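Local coordinates for cytosolic malate dehydrogenase (Trichomonas vaginalis, PDB 4UUO), which probably catalyses the NAD-dependent interconversion of malate and oxaloacetate, at residues K175-G183 with D262-V270. Numbering follows the deposited sequence.
Sequences KIHKVCIWG and DFVSMAIPV
Ser-265 reaches across to strand 176-182 and takes the amide proton of Ile-181 on its hydroxyl: N to OG is 2.8 Å, with an N-H...O angle of 160°. Its chi1 of -54° turns OG opposite the carbonyl carbon and beside its own N, and there OG meets a second partner, ND1 of His-158 on helix 155-169. The carbonyl of Ile-181 is held too, by the hydroxyl of Ser-285, so both polar backbone atoms of Ile-181 are paired with serine hydroxyls.

Two residues earlier, Phe-263 packs against the break in strand 176-182. Lys-178 has a left-handed backbone (phi 59°), and its CA lies over one ring face in a CH-pi contact, 3.9 Å from the centroid of Phe-263. The O of Val-179 comes up at the ring edge instead, 3.3 Å from CE1 of Phe-263, while Cys-180 CB closes in obliquely on the same ring carbon.

The Asp-262 end is looser and faces solvent. The bond from Lys-178 N to Asp-262 OD2 is weak at 3.4 Å, although nearly straight. Beside it Lys-178 CG rests on Asp-262 CB, and the rest of the lysine chain runs on, extended, away from the contact. OD1 of Asp-262 sits at the edge of the His-177 ring, whose NE2 is bonded to Asp-199.

The two segments run roughly the same way but belong to different sheets of the C-terminal domain, and both bonds between them pair a backbone N-H with a side-chain oxygen. Because Ser-265 joins Ile-181 to His-158, it ties the strand leading to His-185, the predicted proton acceptor, to the helix carrying Arg-160, predicted to bind substrate.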
loop_
_atom_site.group_PDB
_atom_site.type_symbol
_atom_site.label_atom_id
_atom_site.label_comp_id
_atom_site.label_asym_id
_atom_site.label_seq_id
_atom_site.Cartn_x
_atom_site.Cartn_y
_atom_site.Cartn_z
ATOM N N LYS A 175 1.036 -20.368 10.643
ATOM C CA LYS A 175 1.404 -21.656 11.223
ATOM C C LYS A 175 2.811 -22.127 10.838
ATOM O O LYS A 175 3.081 -23.327 10.785
ATOM C CB LYS A 175 0.367 -22.705 10.823
ATOM C CG LYS A 175 -0.999 -22.430 11.428
ATOM C CD LYS A 175 -2.116 -23.109 10.664
ATOM C CE LYS A 175 -3.470 -22.595 11.116
ATOM N NZ LYS A 175 -4.500 -22.799 10.063
ATOM N N ILE A 176 3.694 -21.169 10.568
ATOM C CA ILE A 176 5.125 -21.428 10.419
ATOM C C ILE A 176 5.843 -20.602 11.481
ATOM O O ILE A 176 5.615 -19.399 11.589
ATOM C CB ILE A 176 5.655 -21.059 9.007
ATOM C CG1 ILE A 176 4.889 -21.813 7.918
ATOM C CG2 ILE A 176 7.148 -21.357 8.895
ATOM C CD1 ILE A 176 5.228 -23.292 7.839
ATOM N N HIS A 177 6.697 -21.240 12.273
ATOM C CA HIS A 177 7.341 -20.548 13.388
ATOM C C HIS A 177 8.855 -20.753 13.402
ATOM O O HIS A 177 9.374 -21.661 12.756
ATOM C CB HIS A 177 6.757 -21.016 14.730
ATOM C CG HIS A 177 5.284 -21.286 14.694
ATOM N ND1 HIS A 177 4.341 -20.282 14.723
ATOM C CD2 HIS A 177 4.594 -22.451 14.635
ATOM C CE1 HIS A 177 3.131 -20.816 14.679
ATOM N NE2 HIS A 177 3.258 -22.130 14.624
ATOM N N LYS A 178 9.544 -19.884 14.138
ATOM C CA LYS A 178 10.958 -20.053 14.477
ATOM C C LYS A 178 11.913 -20.151 13.279
ATOM O O LYS A 178 12.863 -20.942 13.290
ATOM C CB LYS A 178 11.128 -21.286 15.368
ATOM C CG LYS A 178 10.418 -21.180 16.710
ATOM C CD LYS A 178 10.522 -22.473 17.500
ATOM C CE LYS A 178 9.598 -22.461 18.705
ATOM N NZ LYS A 178 9.643 -23.752 19.450
ATOM N N VAL A 179 11.668 -19.342 12.254
ATOM C CA VAL A 179 12.650 -19.167 11.193
ATOM C C VAL A 179 13.494 -17.958 11.555
ATOM O O VAL A 179 13.110 -17.173 12.426
ATOM C CB VAL A 179 12.003 -18.966 9.802
ATOM C CG1 VAL A 179 11.033 -20.100 9.487
ATOM C CG2 VAL A 179 11.308 -17.618 9.723
ATOM N N CYS A 180 14.644 -17.805 10.906
ATOM C CA CYS A 180 15.461 -16.619 11.126
ATOM C C CYS A 180 16.500 -16.419 10.036
ATOM O O CYS A 180 16.945 -17.370 9.392
ATOM C CB CYS A 180 16.158 -16.676 12.491
ATOM S SG CYS A 180 17.292 -18.074 12.716
ATOM N N ILE A 181 16.869 -15.160 9.839
ATOM C CA ILE A 181 17.991 -14.804 8.994
ATOM C C ILE A 181 19.169 -14.389 9.888
ATOM O O ILE A 181 18.987 -13.620 10.837
ATOM C CB ILE A 181 17.619 -13.660 8.016
ATOM C CG1 ILE A 181 16.587 -14.137 6.982
ATOM C CG2 ILE A 181 18.863 -13.104 7.332
ATOM C CD1 ILE A 181 17.127 -15.140 5.957
ATOM N N TRP A 182 20.358 -14.924 9.600
ATOM C CA TRP A 182 21.586 -14.522 10.296
ATOM C C TRP A 182 22.460 -13.597 9.443
ATOM O O TRP A 182 22.504 -13.728 8.217
ATOM C CB TRP A 182 22.433 -15.738 10.685
ATOM C CG TRP A 182 21.808 -16.741 11.607
ATOM C CD1 TRP A 182 20.993 -17.780 11.256
ATOM C CD2 TRP A 182 21.992 -16.839 13.027
ATOM N NE1 TRP A 182 20.639 -18.503 12.368
ATOM C CE2 TRP A 182 21.237 -17.950 13.466
ATOM C CE3 TRP A 182 22.707 -16.094 13.967
ATOM C CZ2 TRP A 182 21.184 -18.332 14.808
ATOM C CZ3 TRP A 182 22.651 -16.476 15.300
ATOM C CH2 TRP A 182 21.897 -17.588 15.705
ATOM N N GLY A 183 23.169 -12.681 10.100
ATOM C CA GLY A 183 24.238 -11.927 9.461
ATOM C C GLY A 183 23.856 -10.692 8.664
ATOM O O GLY A 183 23.092 -9.843 9.127
ATOM N N ASP A 262 6.994 -17.280 18.865
ATOM C CA ASP A 262 8.350 -17.650 18.478
ATOM C C ASP A 262 9.263 -16.424 18.447
ATOM O O ASP A 262 9.170 -15.561 19.321
ATOM C CB ASP A 262 8.348 -18.362 17.120
ATOM C CG ASP A 262 7.720 -17.531 16.013
ATOM O OD1 ASP A 262 6.485 -17.588 15.836
ATOM O OD2 ASP A 262 8.470 -16.832 15.306
ATOM N N PHE A 263 10.147 -16.352 17.454
ATOM C CA PHE A 263 11.076 -15.230 17.348
ATOM C C PHE A 263 11.155 -14.651 15.929
ATOM O O PHE A 263 10.696 -15.266 14.968
ATOM C CB PHE A 263 12.479 -15.642 17.832
ATOM C CG PHE A 263 12.983 -16.954 17.264
ATOM C CD1 PHE A 263 13.329 -17.070 15.923
ATOM C CD2 PHE A 263 13.151 -18.062 18.091
ATOM C CE1 PHE A 263 13.809 -18.273 15.412
ATOM C CE2 PHE A 263 13.630 -19.268 17.589
ATOM C CZ PHE A 263 13.962 -19.374 16.250
ATOM N N VAL A 264 11.737 -13.459 15.815
ATOM C CA VAL A 264 11.893 -12.795 14.522
ATOM C C VAL A 264 13.352 -12.466 14.230
ATOM O O VAL A 264 14.219 -12.618 15.083
ATOM C CB VAL A 264 11.077 -11.495 14.451
ATOM C CG1 VAL A 264 9.588 -11.798 14.456
ATOM C CG2 VAL A 264 11.458 -10.572 15.603
ATOM N N SER A 265 13.617 -12.007 13.015
ATOM C CA SER A 265 14.973 -11.653 12.627
ATOM C C SER A 265 15.181 -10.149 12.665
ATOM O O SER A 265 14.383 -9.382 12.115
ATOM C CB SER A 265 15.287 -12.190 11.237
ATOM O OG SER A 265 15.021 -13.576 11.186
ATOM N N MET A 266 16.259 -9.739 13.328
ATOM C CA MET A 266 16.638 -8.335 13.426
ATOM C C MET A 266 18.157 -8.179 13.370
ATOM O O MET A 266 18.878 -8.832 14.116
ATOM C CB MET A 266 16.106 -7.719 14.721
ATOM C CG MET A 266 14.600 -7.693 14.831
ATOM S SD MET A 266 14.060 -6.840 16.313
ATOM C CE MET A 266 14.862 -5.257 16.110
ATOM N N ALA A 267 18.635 -7.317 12.482
ATOM C CA ALA A 267 20.058 -7.004 12.417
ATOM C C ALA A 267 20.399 -5.923 13.434
ATOM O O ALA A 267 20.181 -4.739 13.197
ATOM C CB ALA A 267 20.454 -6.570 11.011
ATOM N N ILE A 268 20.926 -6.343 14.574
ATOM C CA ILE A 268 21.180 -5.435 15.679
ATOM C C ILE A 268 22.675 -5.343 15.961
ATOM O O ILE A 268 23.438 -6.230 15.571
ATOM C CB ILE A 268 20.441 -5.894 16.944
ATOM C CG1 ILE A 268 20.975 -7.256 17.401
ATOM C CG2 ILE A 268 18.939 -5.951 16.683
ATOM C CD1 ILE A 268 20.372 -7.753 18.696
ATOM N N PRO A 269 23.105 -4.254 16.617
ATOM C CA PRO A 269 24.505 -4.179 17.052
ATOM C C PRO A 269 24.835 -5.345 17.962
ATOM O O PRO A 269 24.115 -5.547 18.943
ATOM C CB PRO A 269 24.572 -2.856 17.811
ATOM C CG PRO A 269 23.451 -2.041 17.236
ATOM C CD PRO A 269 22.363 -3.014 16.910
ATOM N N VAL A 270 25.875 -6.107 17.634
ATOM C CA VAL A 270 26.216 -7.292 18.419
ATOM C C VAL A 270 26.397 -6.917 19.881
ATOM O O VAL A 270 27.200 -6.038 20.209
ATOM C CB VAL A 270 27.498 -7.984 17.911
ATOM C CG1 VAL A 270 27.686 -9.309 18.622
ATOM C CG2 VAL A 270 27.425 -8.210 16.417
#